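Long-range contacts in molybdopterin-guanine dinucleotide biosynthesis protein A (MobA) (Archaeoglobus fulgidus, PDB 3NGW), which probably binds GTP and transfers its nucleotide part to molybdopterin, a step in the biosynthesis of the molybdenum cofactor: residues L104-E109 / L126-Y130; W31-Y36 / I91-V96; E61-D65 / H77-H82; S133-L138 / P152-L156. All blocks are in the same frame, centred on the assembly; numbering follows the deposited sequence.

Contacts 1 and 2 are buried, while contacts 3 and 4 are only partly so, and contact 4 lies furthest from the centre of the chain. Contacts 1 and 3 each lay a helix against a strand of the same mixed sheet, and contact 2 sets a helix against a loop that leaves it; contact 4 joins two helices with no strand involved. The chemistry follows: rings, leucines and a tyrosine-glutamate hydrogen bond in contact 1, rings with a lysine-carbonyl bond in contact 2, two histidine-carboxylate pairs (one weak) in contact 3, and aliphatic packing beside opposite charges in contact 4. Contacts 1 and 2 meet through Leu127 and Met93, and contacts 3 and 4 through the Arg81-Asp136 salt bridge.

Contact 1: residues L104-E109 / L126-Y130; sequences LYKEGE and LLAYY
Tyr129 reaches from strand 129-130 to helix 98-111, a helix-on-sheet contact within the alpha/beta fold of MobA-like nucleotidyltransferases. Beside it Leu104 CD1 touches Leu127 CD1 at 3.9 Å, the two side chains crossing nearly at right angles. The chi1 of Tyr129, 164°, sets the ring opposite the backbone N and sends it across the helix. CB starts the path 3.7 Å from Leu104 O. CG and CD2 then pass Gly108, whose CA lies over one ring face in a CH-pi contact, 3.8 Å from the centroid. Gly108 has no side chain, which lets the ring come this close. On the other flank CD1 meets Tyr105 CD1 at 3.7 Å. This is an offset edge-to-face pair, Tyr129 giving its edge to the Tyr105 face with the planes 71° apart. Glu109 CG lies over a face of Tyr105 too, and its carboxylate bends round to the end of Tyr129. Ser85 OG is a second partner of Glu109 OE2, so that oxygen is gripped twice. A leucine in place of Tyr129 has no hydroxyl, and would probably leave Glu109 OE2 with Ser85 alone of these two partners and open a gap against Gly108 and Tyr105. The path ends at the phenol, where Tyr129 OH donates to Glu109 OE2 over 2.8 Å, arriving on the anti side and 23° out of the carboxylate plane.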
loop_
_atom_site.group_PDB
_atom_site.type_symbol
_atom_site.label_atom_id
_atom_site.label_comp_id
_atom_site.label_asym_id
_atom_site.label_seq_id
_atom_site.Cartn_x
_atom_site.Cartn_y
_atom_site.Cartn_z
ATOM N N LEU A 104 -11.067 5.983 -4.279
ATOM C CA LEU A 104 -9.933 6.826 -3.915
ATOM C C LEU A 104 -9.194 7.385 -5.128
ATOM O O LEU A 104 -8.858 8.570 -5.159
ATOM C CB LEU A 104 -8.957 6.045 -3.023
ATOM C CG LEU A 104 -9.469 5.721 -1.613
ATOM C CD1 LEU A 104 -8.429 4.930 -0.832
ATOM C CD2 LEU A 104 -9.800 7.032 -0.889
ATOM N N TYR A 105 -8.951 6.536 -6.125
ATOM C CA TYR A 105 -8.244 6.944 -7.338
ATOM C C TYR A 105 -9.015 8.001 -8.112
ATOM O O TYR A 105 -8.477 9.055 -8.465
ATOM C CB TYR A 105 -8.016 5.748 -8.256
ATOM C CG TYR A 105 -7.037 6.034 -9.364
ATOM C CD1 TYR A 105 -5.684 6.190 -9.090
ATOM C CD2 TYR A 105 -7.461 6.155 -10.688
ATOM C CE1 TYR A 105 -4.771 6.460 -10.103
ATOM C CE2 TYR A 105 -6.555 6.427 -11.718
ATOM C CZ TYR A 105 -5.208 6.578 -11.416
ATOM O OH TYR A 105 -4.289 6.847 -12.409
ATOM N N LYS A 106 -10.280 7.706 -8.381
ATOM C CA LYS A 106 -11.144 8.617 -9.123
ATOM C C LYS A 106 -11.220 9.958 -8.402
ATOM O O LYS A 106 -10.969 11.005 -8.996
ATOM C CB LYS A 106 -12.544 8.008 -9.254
ATOM C CG LYS A 106 -13.469 8.765 -10.187
ATOM C CD LYS A 106 -14.887 8.204 -10.132
ATOM C CE LYS A 106 -15.549 8.494 -8.781
ATOM N NZ LYS A 106 -16.972 8.034 -8.729
ATOM N N GLU A 107 -11.561 9.916 -7.117
ATOM C CA GLU A 107 -11.671 11.129 -6.321
ATOM C C GLU A 107 -10.341 11.853 -6.244
ATOM O O GLU A 107 -10.289 13.082 -6.269
ATOM C CB GLU A 107 -12.158 10.807 -4.908
ATOM C CG GLU A 107 -13.658 10.577 -4.807
ATOM C CD GLU A 107 -14.460 11.788 -5.262
ATOM O OE1 GLU A 107 -14.317 12.867 -4.652
ATOM O OE2 GLU A 107 -15.231 11.654 -6.235
ATOM N N GLY A 108 -9.265 11.084 -6.151
ATOM C CA GLY A 108 -7.951 11.681 -6.069
ATOM C C GLY A 108 -7.608 12.426 -7.340
ATOM O O GLY A 108 -7.167 13.575 -7.291
ATOM N N GLU A 109 -7.811 11.767 -8.479
ATOM C CA GLU A 109 -7.516 12.357 -9.784
ATOM C C GLU A 109 -8.323 13.625 -10.040
ATOM O O GLU A 109 -7.769 14.648 -10.429
ATOM C CB GLU A 109 -7.792 11.350 -10.909
ATOM C CG GLU A 109 -6.791 10.208 -11.016
ATOM C CD GLU A 109 -5.566 10.543 -11.869
ATOM O OE1 GLU A 109 -5.690 10.602 -13.113
ATOM O OE2 GLU A 109 -4.471 10.748 -11.301
ATOM N N LEU A 126 -0.804 4.373 3.809
ATOM C CA LEU A 126 -0.525 3.199 2.999
ATOM C C LEU A 126 -1.769 2.620 2.333
ATOM O O LEU A 126 -1.801 1.459 1.933
ATOM C CB LEU A 126 0.190 2.138 3.841
ATOM C CG LEU A 126 1.525 2.636 4.394
ATOM C CD1 LEU A 126 2.297 1.493 5.005
ATOM C CD2 LEU A 126 2.332 3.272 3.266
ATOM N N LEU A 127 -2.795 3.449 2.211
ATOM C CA LEU A 127 -4.033 3.057 1.560
ATOM C C LEU A 127 -4.636 4.369 1.077
ATOM O O LEU A 127 -5.674 4.817 1.565
ATOM C CB LEU A 127 -4.957 2.349 2.552
ATOM C CG LEU A 127 -6.022 1.402 1.988
ATOM C CD1 LEU A 127 -7.264 2.148 1.607
ATOM C CD2 LEU A 127 -5.443 0.665 0.790
ATOM N N ALA A 128 -3.948 4.992 0.120
ATOM C CA ALA A 128 -4.377 6.273 -0.437
ATOM C C ALA A 128 -3.870 6.547 -1.853
ATOM O O ALA A 128 -3.047 5.816 -2.398
ATOM C CB ALA A 128 -3.934 7.398 0.486
ATOM N N TYR A 129 -4.387 7.628 -2.426
ATOM C CA TYR A 129 -4.033 8.079 -3.762
ATOM C C TYR A 129 -2.860 9.062 -3.701
ATOM O O TYR A 129 -2.823 9.953 -2.847
ATOM C CB TYR A 129 -5.241 8.773 -4.399
ATOM C CG TYR A 129 -4.900 9.601 -5.617
ATOM C CD1 TYR A 129 -4.786 9.021 -6.885
ATOM C CD2 TYR A 129 -4.610 10.958 -5.490
ATOM C CE1 TYR A 129 -4.380 9.785 -7.993
ATOM C CE2 TYR A 129 -4.206 11.715 -6.582
ATOM C CZ TYR A 129 -4.091 11.127 -7.822
ATOM O OH TYR A 129 -3.663 11.907 -8.869
ATOM N N TYR A 130 -1.897 8.883 -4.600
ATOM C CA TYR A 130 -0.740 9.770 -4.686
ATOM C C TYR A 130 -0.572 10.130 -6.158
ATOM O O TYR A 130 -0.655 9.262 -7.025
ATOM C CB TYR A 130 0.552 9.090 -4.176
ATOM C CG TYR A 130 0.609 8.837 -2.672
ATOM C CD1 TYR A 130 0.046 7.690 -2.108
ATOM C CD2 TYR A 130 1.187 9.770 -1.808
ATOM C CE1 TYR A 130 0.055 7.484 -0.721
ATOM C CE2 TYR A 130 1.194 9.570 -0.425
ATOM C CZ TYR A 130 0.626 8.431 0.107
ATOM O OH TYR A 130 0.607 8.255 1.473
#

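Contact 2: residues W31-Y36 / I91-V96; sequences WVLEKY and IDMPFV
Pro94, Trp31 and Val32 carry this contact between helix 28-36 and the loop 91-96. The loop follows strand 86-90 and leads to helix 98-111, in the MobA-like nucleotidyltransferase domain. Pro94 is the hub. Its carbonyl O accepts a 2.8 Å hydrogen bond from Lys35 NZ, which comes in 35° off the carbonyl plane. To get there the lysine runs extended from its CA and then folds at chi3 and chi4, which curls the ammonium back to the loop. Trp31 CE3 sits beside the same oxygen, 3.4 Å away, while Pro94 CG covers the centre of one face of the Phe95 ring. Phe95 in turn points an edge at the six-membered ring of Trp31 in an offset edge-to-face pair, centroids 5.7 Å apart and planes nearly perpendicular at 85°. The indole NE1 is satisfied by Leu23 O. Val32 brings CG1 to within 4.0 Å of Ile91 CG1, the two side chains crossing at about a right angle. Tyr36 closes the far end: its OH lies 3.4 Å from Val96 CB and donates to a water, which passes a bond on to Met93 O. Val32 also packs on Val5 of strand 2-6 and Phe43 of strand 40-44, Tyr36 rests on Val3 and Val5, and Trp31 and Phe95 both reach Cys192 of helix 182-194, whose disulfide goes to Cys24.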
loop_
_atom_site.group_PDB
_atom_site.type_symbol
_atom_site.label_atom_id
_atom_site.label_comp_id
_atom_site.label_asym_id
_atom_site.label_seq_id
_atom_site.Cartn_x
_atom_site.Cartn_y
_atom_site.Cartn_z
ATOM N N TRP A 31 -2.468 -13.480 -1.846
ATOM C CA TRP A 31 -3.716 -12.784 -1.584
ATOM C C TRP A 31 -3.800 -11.496 -2.399
ATOM O O TRP A 31 -4.790 -11.260 -3.087
ATOM C CB TRP A 31 -3.831 -12.426 -0.108
ATOM C CG TRP A 31 -4.603 -13.405 0.706
ATOM C CD1 TRP A 31 -4.170 -14.611 1.192
ATOM C CD2 TRP A 31 -5.958 -13.256 1.150
ATOM N NE1 TRP A 31 -5.176 -15.221 1.914
ATOM C CE2 TRP A 31 -6.281 -14.414 1.898
ATOM C CE3 TRP A 31 -6.931 -12.260 0.980
ATOM C CZ2 TRP A 31 -7.542 -14.593 2.485
ATOM C CZ3 TRP A 31 -8.186 -12.440 1.565
ATOM C CH2 TRP A 31 -8.479 -13.602 2.304
ATOM N N VAL A 32 -2.765 -10.659 -2.309
ATOM C CA VAL A 32 -2.743 -9.389 -3.032
ATOM C C VAL A 32 -2.515 -9.582 -4.530
ATOM O O VAL A 32 -2.973 -8.783 -5.339
ATOM C CB VAL A 32 -1.679 -8.408 -2.437
ATOM C CG1 VAL A 32 -2.040 -8.083 -0.992
ATOM C CG2 VAL A 32 -0.281 -9.011 -2.509
ATOM N N LEU A 33 -1.820 -10.653 -4.892
ATOM C CA LEU A 33 -1.569 -10.970 -6.288
ATOM C C LEU A 33 -2.930 -11.142 -6.962
ATOM O O LEU A 33 -3.225 -10.477 -7.954
ATOM C CB LEU A 33 -0.750 -12.258 -6.380
ATOM C CG LEU A 33 0.610 -12.282 -7.092
ATOM C CD1 LEU A 33 1.284 -10.935 -7.055
ATOM C CD2 LEU A 33 1.497 -13.343 -6.428
ATOM N N GLU A 34 -3.764 -12.018 -6.399
ATOM C CA GLU A 34 -5.113 -12.277 -6.915
ATOM C C GLU A 34 -5.990 -11.042 -6.932
ATOM O O GLU A 34 -6.635 -10.742 -7.931
ATOM C CB GLU A 34 -5.837 -13.311 -6.047
ATOM C CG GLU A 34 -5.450 -14.739 -6.273
ATOM C CD GLU A 34 -6.117 -15.686 -5.276
ATOM O OE1 GLU A 34 -7.313 -15.493 -4.965
ATOM O OE2 GLU A 34 -5.443 -16.633 -4.822
ATOM N N LYS A 35 -6.021 -10.348 -5.799
ATOM C CA LYS A 35 -6.856 -9.161 -5.624
ATOM C C LYS A 35 -6.582 -7.988 -6.574
ATOM O O LYS A 35 -7.515 -7.309 -6.997
ATOM C CB LYS A 35 -6.754 -8.680 -4.168
ATOM C CG LYS A 35 -7.524 -7.399 -3.877
ATOM C CD LYS A 35 -7.277 -6.868 -2.470
ATOM C CE LYS A 35 -8.044 -7.632 -1.403
ATOM N NZ LYS A 35 -7.525 -9.004 -1.231
ATOM N N TYR A 36 -5.318 -7.777 -6.926
ATOM C CA TYR A 36 -4.929 -6.659 -7.770
ATOM C C TYR A 36 -4.525 -7.008 -9.192
ATOM O O TYR A 36 -4.164 -6.117 -9.967
ATOM C CB TYR A 36 -3.777 -5.897 -7.097
ATOM C CG TYR A 36 -4.104 -5.389 -5.706
ATOM C CD1 TYR A 36 -5.067 -4.392 -5.510
ATOM C CD2 TYR A 36 -3.486 -5.937 -4.586
ATOM C CE1 TYR A 36 -5.406 -3.956 -4.224
ATOM C CE2 TYR A 36 -3.816 -5.516 -3.301
ATOM C CZ TYR A 36 -4.778 -4.528 -3.126
ATOM O OH TYR A 36 -5.120 -4.134 -1.854
ATOM N N ILE A 91 0.619 -4.591 1.645
ATOM C CA ILE A 91 0.308 -6.002 1.744
ATOM C C ILE A 91 -0.235 -6.298 3.138
ATOM O O ILE A 91 -0.916 -7.297 3.337
ATOM C CB ILE A 91 1.570 -6.851 1.517
ATOM C CG1 ILE A 91 1.195 -8.322 1.390
ATOM C CG2 ILE A 91 2.530 -6.665 2.682
ATOM C CD1 ILE A 91 2.333 -9.203 0.892
ATOM N N ASP A 92 0.075 -5.421 4.091
ATOM C CA ASP A 92 -0.368 -5.577 5.472
ATOM C C ASP A 92 -1.888 -5.557 5.586
ATOM O O ASP A 92 -2.445 -5.987 6.594
ATOM C CB ASP A 92 0.214 -4.469 6.356
ATOM C CG ASP A 92 1.727 -4.371 6.258
ATOM O OD1 ASP A 92 2.246 -4.094 5.152
ATOM O OD2 ASP A 92 2.404 -4.561 7.291
HETATM N N MSE A 93 -2.554 -5.043 4.560
HETATM C CA MSE A 93 -4.013 -4.982 4.533
HETATM C C MSE A 93 -4.497 -5.937 3.433
HETATM O O MSE A 93 -4.653 -5.538 2.280
HETATM C CB MSE A 93 -4.459 -3.542 4.243
HETATM C CG MSE A 93 -4.202 -2.579 5.394
HETATM SE SE MSE A 93 -4.459 -0.696 4.982
HETATM C CE MSE A 93 -2.606 -0.183 4.716
ATOM N N PRO A 94 -4.735 -7.211 3.778
ATOM C CA PRO A 94 -5.189 -8.217 2.813
ATOM C C PRO A 94 -6.676 -8.210 2.477
ATOM O O PRO A 94 -7.095 -8.895 1.547
ATOM C CB PRO A 94 -4.788 -9.517 3.480
ATOM C CG PRO A 94 -5.131 -9.223 4.898
ATOM C CD PRO A 94 -4.516 -7.838 5.092
ATOM N N PHE A 95 -7.470 -7.449 3.227
ATOM C CA PHE A 95 -8.909 -7.403 2.989
ATOM C C PHE A 95 -9.386 -6.156 2.274
ATOM O O PHE A 95 -10.584 -5.882 2.254
ATOM C CB PHE A 95 -9.659 -7.534 4.313
ATOM C CG PHE A 95 -9.282 -8.749 5.092
ATOM C CD1 PHE A 95 -9.338 -10.008 4.501
ATOM C CD2 PHE A 95 -8.848 -8.638 6.407
ATOM C CE1 PHE A 95 -8.975 -11.146 5.211
ATOM C CE2 PHE A 95 -8.484 -9.765 7.128
ATOM C CZ PHE A 95 -8.543 -11.025 6.527
ATOM N N VAL A 96 -8.461 -5.404 1.684
ATOM C CA VAL A 96 -8.831 -4.188 0.984
ATOM C C VAL A 96 -9.865 -4.455 -0.090
ATOM O O VAL A 96 -9.769 -5.433 -0.827
ATOM C CB VAL A 96 -7.623 -3.517 0.326
ATOM C CG1 VAL A 96 -8.098 -2.394 -0.583
ATOM C CG2 VAL A 96 -6.688 -2.968 1.395
HETATM O O HOH W 1 -3.592 -4.540 0.191
#

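Contact 3: residues E61-D65 / H77-H82; sequences EFIWD and HAALRH
Asp65 and His77 form the straighter of two histidine-carboxylate hydrogen bonds here. His77 ND1 donates to Asp65 OD1 over 3.2 Å at an N-H...O angle of 161°, with the oxygen in the imidazole plane and approached almost end-on. Asp65 OD2 takes the Gly69 backbone N, so the carboxylate is held at both oxygens. Were Asp65 an alanine, His77 ND1 and Gly69 N would probably be left without these acceptors and the imidazole freer to turn. The second pair is weak: His82 NE2 to Glu61 OE2, 3.3 Å and only 127°, though a water 2.7 Å from Glu61 OE2 also touches His82 NE2. Apolar contacts lie between the two pairs. Ile63 CG2 sits over one face of the His82 ring, 4.1 Å from its centroid, in a CH-pi contact. A chi1 of 63° turns the other branch of Ile63 toward the helix, its CD1 lying 3.8 Å from His82 CB. Ala78 CB fits against Asp65 CA. Strand 62-63 is the outermost parallel strand beside 40-44, and helix 72-83 leads on to strand 86-90 in a beta-alpha-beta crossover, with Ile63 and His82 both on Val42 and helix 135-143 touching His77.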
loop_
_atom_site.group_PDB
_atom_site.type_symbol
_atom_site.label_atom_id
_atom_site.label_comp_id
_atom_site.label_asym_id
_atom_site.label_seq_id
_atom_site.Cartn_x
_atom_site.Cartn_y
_atom_site.Cartn_z
ATOM N N GLU A 61 4.580 -7.746 -12.195
ATOM C CA GLU A 61 5.561 -6.678 -12.297
ATOM C C GLU A 61 6.118 -6.300 -10.911
ATOM O O GLU A 61 5.429 -5.671 -10.111
ATOM C CB GLU A 61 4.891 -5.470 -12.969
ATOM C CG GLU A 61 5.765 -4.232 -13.147
ATOM C CD GLU A 61 6.319 -4.082 -14.560
ATOM O OE1 GLU A 61 7.022 -5.004 -15.022
ATOM O OE2 GLU A 61 6.056 -3.040 -15.201
ATOM N N PHE A 62 7.355 -6.702 -10.626
ATOM C CA PHE A 62 7.988 -6.384 -9.350
ATOM C C PHE A 62 9.050 -5.324 -9.537
ATOM O O PHE A 62 9.998 -5.512 -10.294
ATOM C CB PHE A 62 8.627 -7.620 -8.716
ATOM C CG PHE A 62 7.644 -8.677 -8.337
ATOM C CD1 PHE A 62 7.483 -9.806 -9.136
ATOM C CD2 PHE A 62 6.845 -8.528 -7.211
ATOM C CE1 PHE A 62 6.547 -10.783 -8.821
ATOM C CE2 PHE A 62 5.902 -9.498 -6.884
ATOM C CZ PHE A 62 5.749 -10.632 -7.700
ATOM N N ILE A 63 8.889 -4.209 -8.837
ATOM C CA ILE A 63 9.833 -3.107 -8.939
ATOM C C ILE A 63 10.440 -2.771 -7.566
ATOM O O ILE A 63 10.054 -3.347 -6.549
ATOM C CB ILE A 63 9.129 -1.864 -9.546
ATOM C CG1 ILE A 63 8.003 -1.380 -8.624
ATOM C CG2 ILE A 63 8.530 -2.232 -10.903
ATOM C CD1 ILE A 63 7.378 -0.066 -9.057
ATOM N N TRP A 64 11.384 -1.835 -7.548
ATOM C CA TRP A 64 12.047 -1.436 -6.317
ATOM C C TRP A 64 12.616 -0.029 -6.490
ATOM O O TRP A 64 12.749 0.446 -7.618
ATOM C CB TRP A 64 13.164 -2.435 -5.997
ATOM C CG TRP A 64 14.252 -2.484 -7.044
ATOM C CD1 TRP A 64 15.363 -1.688 -7.113
ATOM C CD2 TRP A 64 14.307 -3.342 -8.195
ATOM N NE1 TRP A 64 16.104 -1.997 -8.231
ATOM C CE2 TRP A 64 15.479 -3.010 -8.910
ATOM C CE3 TRP A 64 13.482 -4.360 -8.687
ATOM C CZ2 TRP A 64 15.845 -3.650 -10.090
ATOM C CZ3 TRP A 64 13.846 -5.003 -9.865
ATOM C CH2 TRP A 64 15.022 -4.645 -10.554
ATOM N N ASP A 65 12.935 0.641 -5.380
ATOM C CA ASP A 65 13.500 1.993 -5.428
ATOM C C ASP A 65 14.889 1.934 -6.064
ATOM O O ASP A 65 15.798 1.297 -5.527
ATOM C CB ASP A 65 13.605 2.583 -4.020
ATOM C CG ASP A 65 13.913 4.082 -4.032
ATOM O OD1 ASP A 65 13.027 4.873 -4.429
ATOM O OD2 ASP A 65 15.037 4.469 -3.652
ATOM N N HIS A 77 7.430 6.401 -3.555
ATOM C CA HIS A 77 8.242 7.176 -4.486
ATOM C C HIS A 77 8.601 6.332 -5.703
ATOM O O HIS A 77 8.496 6.790 -6.837
ATOM C CB HIS A 77 9.526 7.654 -3.789
ATOM C CG HIS A 77 10.518 8.298 -4.709
ATOM N ND1 HIS A 77 11.609 7.624 -5.218
ATOM C CD2 HIS A 77 10.574 9.550 -5.227
ATOM C CE1 HIS A 77 12.293 8.433 -6.010
ATOM N NE2 HIS A 77 11.686 9.607 -6.033
ATOM N N ALA A 78 9.021 5.097 -5.451
ATOM C CA ALA A 78 9.392 4.183 -6.519
ATOM C C ALA A 78 8.235 3.995 -7.495
ATOM O O ALA A 78 8.427 4.020 -8.714
ATOM C CB ALA A 78 9.807 2.832 -5.932
ATOM N N ALA A 79 7.035 3.795 -6.965
ATOM C CA ALA A 79 5.866 3.609 -7.822
ATOM C C ALA A 79 5.580 4.873 -8.635
ATOM O O ALA A 79 5.270 4.793 -9.817
ATOM C CB ALA A 79 4.641 3.230 -6.977
ATOM N N LEU A 80 5.677 6.041 -8.009
ATOM C CA LEU A 80 5.427 7.272 -8.739
ATOM C C LEU A 80 6.429 7.459 -9.873
ATOM O O LEU A 80 6.061 7.907 -10.963
ATOM C CB LEU A 80 5.465 8.476 -7.800
ATOM C CG LEU A 80 4.351 8.450 -6.749
ATOM C CD1 LEU A 80 4.479 9.659 -5.860
ATOM C CD2 LEU A 80 2.981 8.423 -7.418
ATOM N N ARG A 81 7.692 7.109 -9.629
ATOM C CA ARG A 81 8.728 7.245 -10.655
ATOM C C ARG A 81 8.575 6.181 -11.747
ATOM O O ARG A 81 9.070 6.346 -12.859
ATOM C CB ARG A 81 10.129 7.134 -10.033
ATOM C CG ARG A 81 10.479 8.229 -9.041
ATOM C CD ARG A 81 10.397 9.615 -9.658
ATOM N NE ARG A 81 10.852 10.652 -8.727
ATOM C CZ ARG A 81 10.607 11.953 -8.868
ATOM N NH1 ARG A 81 9.903 12.399 -9.904
ATOM N NH2 ARG A 81 11.067 12.817 -7.976
ATOM N N HIS A 82 7.887 5.094 -11.424
ATOM C CA HIS A 82 7.675 4.013 -12.376
ATOM C C HIS A 82 6.568 4.278 -13.391
ATOM O O HIS A 82 6.785 4.140 -14.592
ATOM C CB HIS A 82 7.360 2.713 -11.640
ATOM C CG HIS A 82 7.082 1.566 -12.555
ATOM N ND1 HIS A 82 8.054 1.003 -13.358
ATOM C CD2 HIS A 82 5.933 0.913 -12.845
ATOM C CE1 HIS A 82 7.514 0.058 -14.101
ATOM N NE2 HIS A 82 6.226 -0.018 -13.809
HETATM O O HOH W 2 4.298 -0.952 -15.513
#

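Contact 4: residues S133-L138 / P152-L156; sequences SAADEL and PLERL. With CA (calcium ion), chain B.
Ala134 faces Leu156 with their CA atoms 6.7 Å apart, and one helical turn on Glu137 faces Pro152 at 5.6 Å between the same atoms. The chain enters helix 135-143 through a 3-10 turn at Ser133 and Ala134, and crosses the contact again at the end of helix 150-154. The two helices, 135-143 and 150-154, lie in the connection between strands 129-130 and 158-162. No hydrogen bond spans the gap. Leu156 pushes into the first turn of the helix: its CD1 meets Ala134 CB at 3.8 Å, and its CD2 comes to 3.4 Å from Glu137 CB. Pro152 lays CB against Glu137 O at 3.5 Å, while its CG meets Leu138 CD2 at 4.0 Å, the two side chains crossing at roughly a right angle. Glu137 folds at chi2, 49°, which swings its carboxylate across the Arg155 chain, nearly perpendicular to it, OE2 coming up to CD. Glu137 OE2 stays 4.2 Å from Arg155 NE, beyond a salt bridge; the salt bridge of Glu137 runs from OE1 to Arg140. Asp136 turns elsewhere: its OD2 binds a calcium ion at 2.8 Å that three waters also coordinate, and its OD1 forms a salt bridge with Arg81. The contact is therefore held by close aliphatic packing, and the opposite charges of Glu137 and Arg155 probably add only a modest attraction at its solvent side.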
loop_
_atom_site.group_PDB
_atom_site.type_symbol
_atom_site.label_atom_id
_atom_site.label_comp_id
_atom_site.label_asym_id
_atom_site.label_seq_id
_atom_site.Cartn_x
_atom_site.Cartn_y
_atom_site.Cartn_z
ATOM N N SER A 133 2.968 14.511 -8.848
ATOM C CA SER A 133 3.413 15.798 -8.322
ATOM C C SER A 133 3.907 15.746 -6.874
ATOM O O SER A 133 4.555 16.685 -6.403
ATOM C CB SER A 133 2.285 16.817 -8.460
ATOM O OG SER A 133 1.072 16.329 -7.904
ATOM N N ALA A 134 3.612 14.639 -6.196
ATOM C CA ALA A 134 4.013 14.420 -4.813
ATOM C C ALA A 134 5.372 13.727 -4.697
ATOM O O ALA A 134 5.956 13.679 -3.621
ATOM C CB ALA A 134 2.957 13.585 -4.112
ATOM N N ALA A 135 5.878 13.198 -5.807
ATOM C CA ALA A 135 7.150 12.478 -5.808
ATOM C C ALA A 135 8.400 13.238 -5.346
ATOM O O ALA A 135 9.254 12.660 -4.675
ATOM C CB ALA A 135 7.404 11.878 -7.186
ATOM N N ASP A 136 8.522 14.512 -5.704
ATOM C CA ASP A 136 9.696 15.276 -5.308
ATOM C C ASP A 136 9.840 15.416 -3.806
ATOM O O ASP A 136 10.921 15.216 -3.264
ATOM C CB ASP A 136 9.680 16.672 -5.936
ATOM C CG ASP A 136 9.847 16.638 -7.437
ATOM O OD1 ASP A 136 10.672 15.835 -7.923
ATOM O OD2 ASP A 136 9.160 17.420 -8.132
ATOM N N GLU A 137 8.753 15.776 -3.138
ATOM C CA GLU A 137 8.790 15.941 -1.694
ATOM C C GLU A 137 9.095 14.609 -1.000
ATOM O O GLU A 137 9.786 14.574 0.024
ATOM C CB GLU A 137 7.466 16.522 -1.192
ATOM C CG GLU A 137 7.649 17.585 -0.125
ATOM C CD GLU A 137 8.677 18.636 -0.520
ATOM O OE1 GLU A 137 8.497 19.294 -1.575
ATOM O OE2 GLU A 137 9.670 18.796 0.225
ATOM N N LEU A 138 8.590 13.514 -1.562
ATOM C CA LEU A 138 8.836 12.190 -1.001
ATOM C C LEU A 138 10.295 11.811 -1.193
ATOM O O LEU A 138 10.916 11.232 -0.307
ATOM C CB LEU A 138 7.941 11.136 -1.667
ATOM C CG LEU A 138 6.434 11.239 -1.398
ATOM C CD1 LEU A 138 5.705 10.067 -2.052
ATOM C CD2 LEU A 138 6.187 11.228 0.101
ATOM N N PRO A 152 6.936 14.832 4.855
ATOM C CA PRO A 152 6.815 15.389 3.504
ATOM C C PRO A 152 5.374 15.717 3.107
ATOM O O PRO A 152 5.138 16.583 2.261
ATOM C CB PRO A 152 7.465 14.319 2.626
ATOM C CG PRO A 152 7.326 13.064 3.427
ATOM C CD PRO A 152 7.542 13.487 4.834
ATOM N N LEU A 153 4.410 15.046 3.731
ATOM C CA LEU A 153 3.005 15.302 3.424
ATOM C C LEU A 153 2.588 16.716 3.832
ATOM O O LEU A 153 1.664 17.290 3.253
ATOM C CB LEU A 153 2.104 14.271 4.117
ATOM C CG LEU A 153 2.153 12.866 3.506
ATOM C CD1 LEU A 153 1.248 11.921 4.266
ATOM C CD2 LEU A 153 1.746 12.951 2.039
ATOM N N GLU A 154 3.273 17.276 4.825
ATOM C CA GLU A 154 2.962 18.621 5.293
ATOM C C GLU A 154 3.385 19.675 4.283
ATOM O O GLU A 154 2.834 20.774 4.259
ATOM C CB GLU A 154 3.634 18.883 6.641
ATOM C CG GLU A 154 2.878 18.293 7.824
ATOM C CD GLU A 154 3.652 18.390 9.126
ATOM O OE1 GLU A 154 3.060 18.101 10.193
ATOM O OE2 GLU A 154 4.852 18.746 9.079
ATOM N N ARG A 155 4.360 19.334 3.446
ATOM C CA ARG A 155 4.841 20.250 2.418
ATOM C C ARG A 155 4.106 20.060 1.087
ATOM O O ARG A 155 4.468 20.668 0.082
ATOM C CB ARG A 155 6.340 20.055 2.188
ATOM C CG ARG A 155 7.249 20.770 3.172
ATOM C CD ARG A 155 8.691 20.653 2.698
ATOM N NE ARG A 155 9.564 21.714 3.194
ATOM C CZ ARG A 155 9.898 21.888 4.471
ATOM N NH1 ARG A 155 9.428 21.066 5.402
ATOM N NH2 ARG A 155 10.715 22.879 4.814
ATOM N N LEU A 156 3.072 19.222 1.085
ATOM C CA LEU A 156 2.299 18.950 -0.127
ATOM C C LEU A 156 0.828 19.302 0.044
ATOM O O LEU A 156 0.339 19.429 1.162
ATOM C CB LEU A 156 2.407 17.467 -0.496
ATOM C CG LEU A 156 3.794 16.912 -0.817
ATOM C CD1 LEU A 156 3.733 15.399 -0.909
ATOM C CD2 LEU A 156 4.304 17.518 -2.111
HETATM CA CA CA B . 10.568 17.123 -10.546
HETATM O O HOH W 3 8.775 14.885 -10.475
HETATM O O HOH W 4 13.178 17.280 -9.609
HETATM O O HOH W 5 11.507 14.731 -10.868
#